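Two-component system sensor histidine kinase (Bacteroides thetaiotaomicron, PDB 3OTT) probably senses saccharides with its extracellular propeller-and-sandwich part, the piece in this structure, and probably signals through histidine kinase and DNA-binding domains elsewhere in the protein. Local coordinates at residues R106-Q111 and L115-L120; I151-T154 and Q158-V161. One frame throughout, in Å; residues are numbered along the deposited sequence.

Contact 1 (R106-Q111 and L115-L120); sequences RTMALQ and LWLGAL
Strand residues 106-111 and 115-119 run antiparallel, their directions 162° apart, with Gly118 O accepting both Arg106 N (2.8 Å) and Thr107 N (3.2 Å) in a classic beta bulge. Past the bulge the pairing is regular, Ala109 with Trp116 forming a hydrogen-bonded pair and Met108 with Leu117 a non-hydrogen-bonded one. At one end Trp116 NE1 donates to Gln111 OE1 at 2.9 Å, a nearly straight bond in the indole plane but above the amide's carbonyl plane. Gln111 reaches it because its chain is extended, CG lying anti to the backbone N (chi1 -169°), and runs side by side with the indole; Ala109 O and Gln111 CB lie at the ring's edge, in its plane. A leucine at Trp116 would probably leave Gln111 OE1 without this donor and open a gap beside Gln111 CB. On the other face Met108 CG meets Leu117 CD2 at 3.9 Å, and Leu115 CD1 packs against Leu110 CG. At the far end Leu120 CG sits over one face of the Arg106 guanidinium, offset toward the rim. Strand 67-71 packs on the Met108, Leu110 and Leu115 side, strand 148-153 on the Thr107, Ala109 and Trp116 side, while strand 122-127 continues the sheet beyond 114-119.

Contact 2 (I151-T154 and Q158-V161); sequences IIRT and QIYV
The Tyr160 ring meets Thr154 CG2 obliquely, the methyl lying 3.8 Å from CE1, and at the root of the same side chain CB touches Ile152 CG1. Its hydroxyl is hydrogen-bonded to Arg169 on the next strand, which anchors the far end of the ring. Strand 193-199 lies against this face through Leu196, which touches Ile152 and Tyr160. Thr154 works in two directions: CG2 goes to the ring, while OG1, between the backbone N and the carbonyl carbon (chi1 56°), accepts from Gln158 N at 3.2 Å and also bonds to Asp156. Together with the bond from Thr154 N to Gln158 O at 3.1 Å, this ties the two ends of the turn together. Farther along, Ile152 and Tyr160 exchange a pair of backbone hydrogen bonds. On the opposite face Ile151 CD1 presses on Ile159 CG2 at 3.5 Å. Ile159 CD1, on its other branch, meets Arg153 CG at 3.9 Å; the arginine then bends at chi3 (86°) and its NH1 bonds to Asn157. A four-stranded antiparallel meander is the blade of a beta-propeller, and this hairpin, within a two component regulator propeller repeat, supplies the first two strands of one.

Contacts 1 and 2 are the first hairpins of two successive four-stranded blades, their centres 10 Å apart, and they meet face to face. The Trp116 face of contact 1 receives the Ile151 and Ile159 face of contact 2, with Trp116 CB 3.3 Å from Ile151 CD1. Thr107 OG1 probably accepts a hydrogen bond from Ile151 N at 3.1 Å, adding a polar tie between the blades. Toward the turns Gln111 CG lies 3.6 Å from Arg153 CD, and Asn157 OD1 bonds to both Gln111 NE2 and Arg153 NH1. The hexatantalum dodecabromide site is built from other residues, such as Glu32, Gln288 and Arg634, none of them in these two hairpins.

Contact 1 (R106-Q111 and L115-L120)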
ATOM      1  N   ARG B 106     -15.914  -3.869 -29.143  1.00 12.37           N
ATOM      2  CA  ARG B 106     -14.620  -4.368 -29.556  1.00 14.76           C
ATOM      3  C   ARG B 106     -13.614  -4.161 -28.443  1.00 15.59           C
ATOM      4  O   ARG B 106     -12.622  -4.868 -28.377  1.00 17.41           O
ATOM      5  CB  ARG B 106     -14.121  -3.658 -30.817  1.00 15.50           C
ATOM      6  CG  ARG B 106     -14.788  -4.049 -32.108  1.00 17.55           C
ATOM      7  CD  ARG B 106     -14.414  -5.496 -32.525  1.00 17.34           C
ATOM      8  NE  ARG B 106     -15.120  -5.884 -33.757  1.00 14.08           N
ATOM      9  CZ  ARG B 106     -16.399  -6.253 -33.780  1.00 17.91           C
ATOM     10  NH1 ARG B 106     -17.112  -6.261 -32.647  1.00 17.02           N
ATOM     11  NH2 ARG B 106     -16.973  -6.638 -34.923  1.00 16.57           N
ATOM     12  N   THR B 107     -13.856  -3.221 -27.537  1.00 15.80           N
ATOM     13  CA  THR B 107     -12.856  -2.915 -26.528  1.00 15.32           C
ATOM     14  C   THR B 107     -13.507  -2.313 -25.321  1.00 15.50           C
ATOM     15  O   THR B 107     -14.541  -1.619 -25.441  1.00 15.33           O
ATOM     16  CB  THR B 107     -11.737  -1.930 -27.104  1.00 16.47           C
ATOM     17  OG1 THR B 107     -10.829  -1.604 -26.056  1.00 17.66           O
ATOM     18  CG2 THR B 107     -12.368  -0.525 -27.577  1.00 17.32           C
ATOM     19  N   MET B 108     -12.932  -2.554 -24.142  1.00 16.02           N
ATOM     20  CA  MET B 108     -13.521  -2.067 -22.855  1.00 15.95           C
ATOM     21  C   MET B 108     -12.418  -1.662 -21.905  1.00 15.09           C
ATOM     22  O   MET B 108     -11.374  -2.270 -21.943  1.00 15.36           O
ATOM     23  CB  MET B 108     -14.342  -3.132 -22.169  1.00 16.34           C
ATOM     24  CG  MET B 108     -15.582  -3.594 -22.932  1.00 22.32           C
ATOM     25  SD  MET B 108     -16.710  -4.829 -22.091  1.00 30.75           S
ATOM     26  CE  MET B 108     -15.740  -6.200 -21.998  1.00 26.04           C
ATOM     27  N   ALA B 109     -12.621  -0.611 -21.093  1.00 14.34           N
ATOM     28  CA  ALA B 109     -11.621  -0.203 -20.106  1.00 13.65           C
ATOM     29  C   ALA B 109     -12.340   0.463 -18.988  1.00 14.12           C
ATOM     30  O   ALA B 109     -13.194   1.345 -19.237  1.00 15.32           O
ATOM     31  CB  ALA B 109     -10.620   0.731 -20.715  1.00 13.90           C
ATOM     32  N   LEU B 110     -12.041   0.033 -17.761  1.00 13.47           N
ATOM     33  CA  LEU B 110     -12.606   0.668 -16.547  1.00 14.67           C
ATOM     34  C   LEU B 110     -11.831   1.914 -16.114  1.00 14.51           C
ATOM     35  O   LEU B 110     -10.588   1.933 -16.205  1.00 13.27           O
ATOM     36  CB  LEU B 110     -12.435  -0.261 -15.384  1.00 16.04           C
ATOM     37  CG  LEU B 110     -13.582  -1.153 -15.046  1.00 20.02           C
ATOM     38  CD1 LEU B 110     -13.031  -2.249 -14.103  1.00 21.13           C
ATOM     39  CD2 LEU B 110     -14.734  -0.313 -14.408  1.00 19.55           C
ATOM     40  N   GLN B 111     -12.555   2.900 -15.598  1.00 13.54           N
ATOM     41  CA  GLN B 111     -11.992   4.089 -15.036  1.00 14.66           C
ATOM     42  C   GLN B 111     -12.763   4.320 -13.749  1.00 16.25           C
ATOM     43  O   GLN B 111     -13.809   4.920 -13.772  1.00 15.94           O
ATOM     44  CB  GLN B 111     -12.134   5.298 -15.998  1.00 16.05           C
ATOM     45  CG  GLN B 111     -11.311   6.532 -15.540  1.00 16.30           C
ATOM     46  CD  GLN B 111     -11.597   7.754 -16.336  1.00 19.01           C
ATOM     47  OE1 GLN B 111     -12.598   7.836 -17.047  1.00 23.12           O
ATOM     48  NE2 GLN B 111     -10.698   8.708 -16.267  1.00 20.41           N
ATOM     49  N   LEU B 115     -17.267   2.371 -16.904  1.00 16.43           N
ATOM     50  CA  LEU B 115     -16.752   1.484 -17.950  1.00 15.82           C
ATOM     51  C   LEU B 115     -16.855   2.162 -19.332  1.00 16.12           C
ATOM     52  O   LEU B 115     -17.952   2.520 -19.773  1.00 14.93           O
ATOM     53  CB  LEU B 115     -17.552   0.181 -17.964  1.00 15.52           C
ATOM     54  CG  LEU B 115     -17.126  -0.958 -18.910  1.00 16.99           C
ATOM     55  CD1 LEU B 115     -15.722  -1.509 -18.592  1.00 15.20           C
ATOM     56  CD2 LEU B 115     -18.105  -2.077 -18.968  1.00 15.85           C
ATOM     57  N   TRP B 116     -15.697   2.331 -19.984  1.00 15.54           N
ATOM     58  CA  TRP B 116     -15.575   2.830 -21.328  1.00 15.74           C
ATOM     59  C   TRP B 116     -15.785   1.657 -22.323  1.00 16.68           C
ATOM     60  O   TRP B 116     -15.190   0.589 -22.160  1.00 17.61           O
ATOM     61  CB  TRP B 116     -14.173   3.442 -21.549  1.00 14.90           C
ATOM     62  CG  TRP B 116     -13.949   4.797 -20.896  1.00 15.80           C
ATOM     63  CD1 TRP B 116     -13.606   5.031 -19.584  1.00 12.99           C
ATOM     64  CD2 TRP B 116     -14.089   6.098 -21.510  1.00 13.36           C
ATOM     65  NE1 TRP B 116     -13.512   6.383 -19.351  1.00 16.12           N
ATOM     66  CE2 TRP B 116     -13.773   7.065 -20.513  1.00 17.17           C
ATOM     67  CE3 TRP B 116     -14.385   6.536 -22.800  1.00 16.60           C
ATOM     68  CZ2 TRP B 116     -13.787   8.460 -20.766  1.00 13.25           C
ATOM     69  CZ3 TRP B 116     -14.422   7.947 -23.060  1.00 13.10           C
ATOM     70  CH2 TRP B 116     -14.111   8.879 -22.030  1.00 15.37           C
ATOM     71  N   LEU B 117     -16.570   1.898 -23.373  1.00 15.97           N
ATOM     72  CA  LEU B 117     -16.931   0.909 -24.380  1.00 14.50           C
ATOM     73  C   LEU B 117     -16.573   1.505 -25.705  1.00 13.24           C
ATOM     74  O   LEU B 117     -17.023   2.617 -26.043  1.00 14.10           O
ATOM     75  CB  LEU B 117     -18.477   0.650 -24.396  1.00 14.46           C
ATOM     76  CG  LEU B 117     -19.146   0.297 -23.056  1.00 16.33           C
ATOM     77  CD1 LEU B 117     -20.705   0.186 -23.101  1.00 18.18           C
ATOM     78  CD2 LEU B 117     -18.491  -1.024 -22.489  1.00 18.82           C
ATOM     79  N   GLY B 118     -15.776   0.767 -26.469  1.00 12.77           N
ATOM     80  CA  GLY B 118     -15.517   1.103 -27.855  1.00 12.81           C
ATOM     81  C   GLY B 118     -16.180   0.103 -28.810  1.00 14.68           C
ATOM     82  O   GLY B 118     -16.016  -1.121 -28.663  1.00 14.29           O
ATOM     83  N   ALA B 119     -16.856   0.623 -29.822  1.00 14.39           N
ATOM     84  CA  ALA B 119     -17.632  -0.191 -30.741  1.00 15.74           C
ATOM     85  C   ALA B 119     -17.356   0.169 -32.204  1.00 16.21           C
ATOM     86  O   ALA B 119     -16.668   1.147 -32.501  1.00 17.08           O
ATOM     87  CB  ALA B 119     -19.154  -0.054 -30.421  1.00 14.88           C
ATOM     88  N   LEU B 120     -17.884  -0.634 -33.118  1.00 17.86           N
ATOM     89  CA  LEU B 120     -17.671  -0.412 -34.533  1.00 19.24           C
ATOM     90  C   LEU B 120     -18.266   0.904 -34.963  1.00 21.04           C
ATOM     91  O   LEU B 120     -17.767   1.501 -35.939  1.00 21.31           O
ATOM     92  CB  LEU B 120     -18.250  -1.546 -35.384  1.00 18.96           C
ATOM     93  CG  LEU B 120     -17.359  -2.794 -35.516  1.00 19.98           C
ATOM     94  CD1 LEU B 120     -17.823  -3.681 -36.689  1.00 20.25           C
ATOM     95  CD2 LEU B 120     -15.854  -2.447 -35.659  1.00 15.64           C
TER

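Contact 2 (I151-T154 and Q158-V161)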
ATOM      1  N   ILE B 151      -8.988   0.929 -26.298  1.00 17.07           N
ATOM      2  CA  ILE B 151      -9.035   1.938 -25.269  1.00 17.64           C
ATOM      3  C   ILE B 151      -8.348   1.503 -23.994  1.00 17.35           C
ATOM      4  O   ILE B 151      -8.478   0.322 -23.608  1.00 16.71           O
ATOM      5  CB  ILE B 151     -10.403   2.670 -25.054  1.00 18.20           C
ATOM      6  CG1 ILE B 151     -10.578   2.996 -23.598  1.00 20.03           C
ATOM      7  CG2 ILE B 151     -11.600   1.978 -25.600  1.00 20.72           C
ATOM      8  CD1 ILE B 151     -11.506   4.060 -23.404  1.00 26.60           C
ATOM      9  N   ILE B 152      -7.537   2.425 -23.433  1.00 16.09           N
ATOM     10  CA  ILE B 152      -6.823   2.186 -22.173  1.00 17.06           C
ATOM     11  C   ILE B 152      -6.871   3.340 -21.207  1.00 17.16           C
ATOM     12  O   ILE B 152      -6.980   4.520 -21.588  1.00 16.93           O
ATOM     13  CB  ILE B 152      -5.308   1.771 -22.350  1.00 17.25           C
ATOM     14  CG1 ILE B 152      -4.542   2.866 -23.059  1.00 14.71           C
ATOM     15  CG2 ILE B 152      -5.142   0.329 -22.963  1.00 15.52           C
ATOM     16  CD1 ILE B 152      -3.015   2.826 -22.848  1.00 15.57           C
ATOM     17  N   ARG B 153      -6.767   2.981 -19.940  1.00 17.39           N
ATOM     18  CA  ARG B 153      -6.603   3.965 -18.891  1.00 18.50           C
ATOM     19  C   ARG B 153      -5.195   3.836 -18.382  1.00 18.79           C
ATOM     20  O   ARG B 153      -4.785   2.730 -18.057  1.00 18.64           O
ATOM     21  CB  ARG B 153      -7.579   3.735 -17.710  1.00 18.96           C
ATOM     22  CG  ARG B 153      -7.508   4.908 -16.711  1.00 20.22           C
ATOM     23  CD  ARG B 153      -8.249   4.662 -15.413  1.00 27.10           C
ATOM     24  NE  ARG B 153      -7.384   3.979 -14.498  1.00 30.68           N
ATOM     25  CZ  ARG B 153      -6.847   4.482 -13.386  1.00 30.52           C
ATOM     26  NH1 ARG B 153      -7.129   5.694 -12.937  1.00 30.74           N
ATOM     27  NH2 ARG B 153      -6.040   3.701 -12.699  1.00 30.43           N
ATOM     28  N   THR B 154      -4.450   4.936 -18.341  1.00 19.53           N
ATOM     29  CA  THR B 154      -3.145   4.954 -17.657  1.00 21.16           C
ATOM     30  C   THR B 154      -3.255   5.169 -16.121  1.00 22.40           C
ATOM     31  O   THR B 154      -4.301   5.584 -15.629  1.00 23.67           O
ATOM     32  CB  THR B 154      -2.212   6.020 -18.238  1.00 20.22           C
ATOM     33  OG1 THR B 154      -2.847   7.286 -18.167  1.00 22.13           O
ATOM     34  CG2 THR B 154      -1.822   5.725 -19.698  1.00 20.45           C
ATOM     35  N   GLN B 158      -5.464   9.043 -17.410  1.00 19.83           N
ATOM     36  CA  GLN B 158      -5.745   9.552 -18.754  1.00 18.57           C
ATOM     37  C   GLN B 158      -6.428   8.458 -19.571  1.00 16.18           C
ATOM     38  O   GLN B 158      -6.183   7.260 -19.319  1.00 14.36           O
ATOM     39  CB  GLN B 158      -4.419   9.901 -19.450  1.00 18.54           C
ATOM     40  CG  GLN B 158      -3.681  11.081 -18.812  1.00 24.45           C
ATOM     41  CD  GLN B 158      -4.297  12.386 -19.215  1.00 31.40           C
ATOM     42  OE1 GLN B 158      -5.357  12.743 -18.727  1.00 36.00           O
ATOM     43  NE2 GLN B 158      -3.668  13.086 -20.159  1.00 35.24           N
ATOM     44  N   ILE B 159      -7.227   8.858 -20.577  1.00 14.23           N
ATOM     45  CA  ILE B 159      -7.885   7.899 -21.442  1.00 12.20           C
ATOM     46  C   ILE B 159      -7.412   8.044 -22.862  1.00 12.07           C
ATOM     47  O   ILE B 159      -7.609   9.105 -23.471  1.00 12.91           O
ATOM     48  CB  ILE B 159      -9.420   8.030 -21.395  1.00 11.68           C
ATOM     49  CG1 ILE B 159      -9.971   7.941 -19.957  1.00 11.53           C
ATOM     50  CG2 ILE B 159     -10.069   7.081 -22.330  1.00  9.88           C
ATOM     51  CD1 ILE B 159      -9.859   6.565 -19.289  1.00 16.79           C
ATOM     52  N   TYR B 160      -6.851   6.943 -23.399  1.00 11.78           N
ATOM     53  CA  TYR B 160      -6.321   6.888 -24.746  1.00 12.06           C
ATOM     54  C   TYR B 160      -7.241   6.070 -25.607  1.00 12.14           C
ATOM     55  O   TYR B 160      -7.629   4.988 -25.220  1.00 13.17           O
ATOM     56  CB  TYR B 160      -4.877   6.332 -24.764  1.00 12.55           C
ATOM     57  CG  TYR B 160      -3.853   7.326 -24.225  1.00 13.18           C
ATOM     58  CD1 TYR B 160      -3.563   7.366 -22.892  1.00  9.72           C
ATOM     59  CD2 TYR B 160      -3.206   8.229 -25.069  1.00 15.91           C
ATOM     60  CE1 TYR B 160      -2.624   8.227 -22.381  1.00 13.78           C
ATOM     61  CE2 TYR B 160      -2.281   9.151 -24.579  1.00 18.47           C
ATOM     62  CZ  TYR B 160      -2.019   9.154 -23.212  1.00 19.26           C
ATOM     63  OH  TYR B 160      -1.127  10.032 -22.670  1.00 21.14           O
ATOM     64  N   VAL B 161      -7.589   6.565 -26.787  1.00 12.41           N
ATOM     65  CA  VAL B 161      -8.579   5.897 -27.651  1.00 12.16           C
ATOM     66  C   VAL B 161      -7.978   5.703 -29.056  1.00 12.49           C
ATOM     67  O   VAL B 161      -7.708   6.682 -29.766  1.00 12.05           O
ATOM     68  CB  VAL B 161      -9.880   6.747 -27.750  1.00 11.08           C
ATOM     69  CG1 VAL B 161     -10.930   6.110 -28.733  1.00 11.65           C
ATOM     70  CG2 VAL B 161     -10.422   6.981 -26.394  1.00 12.49           C
TER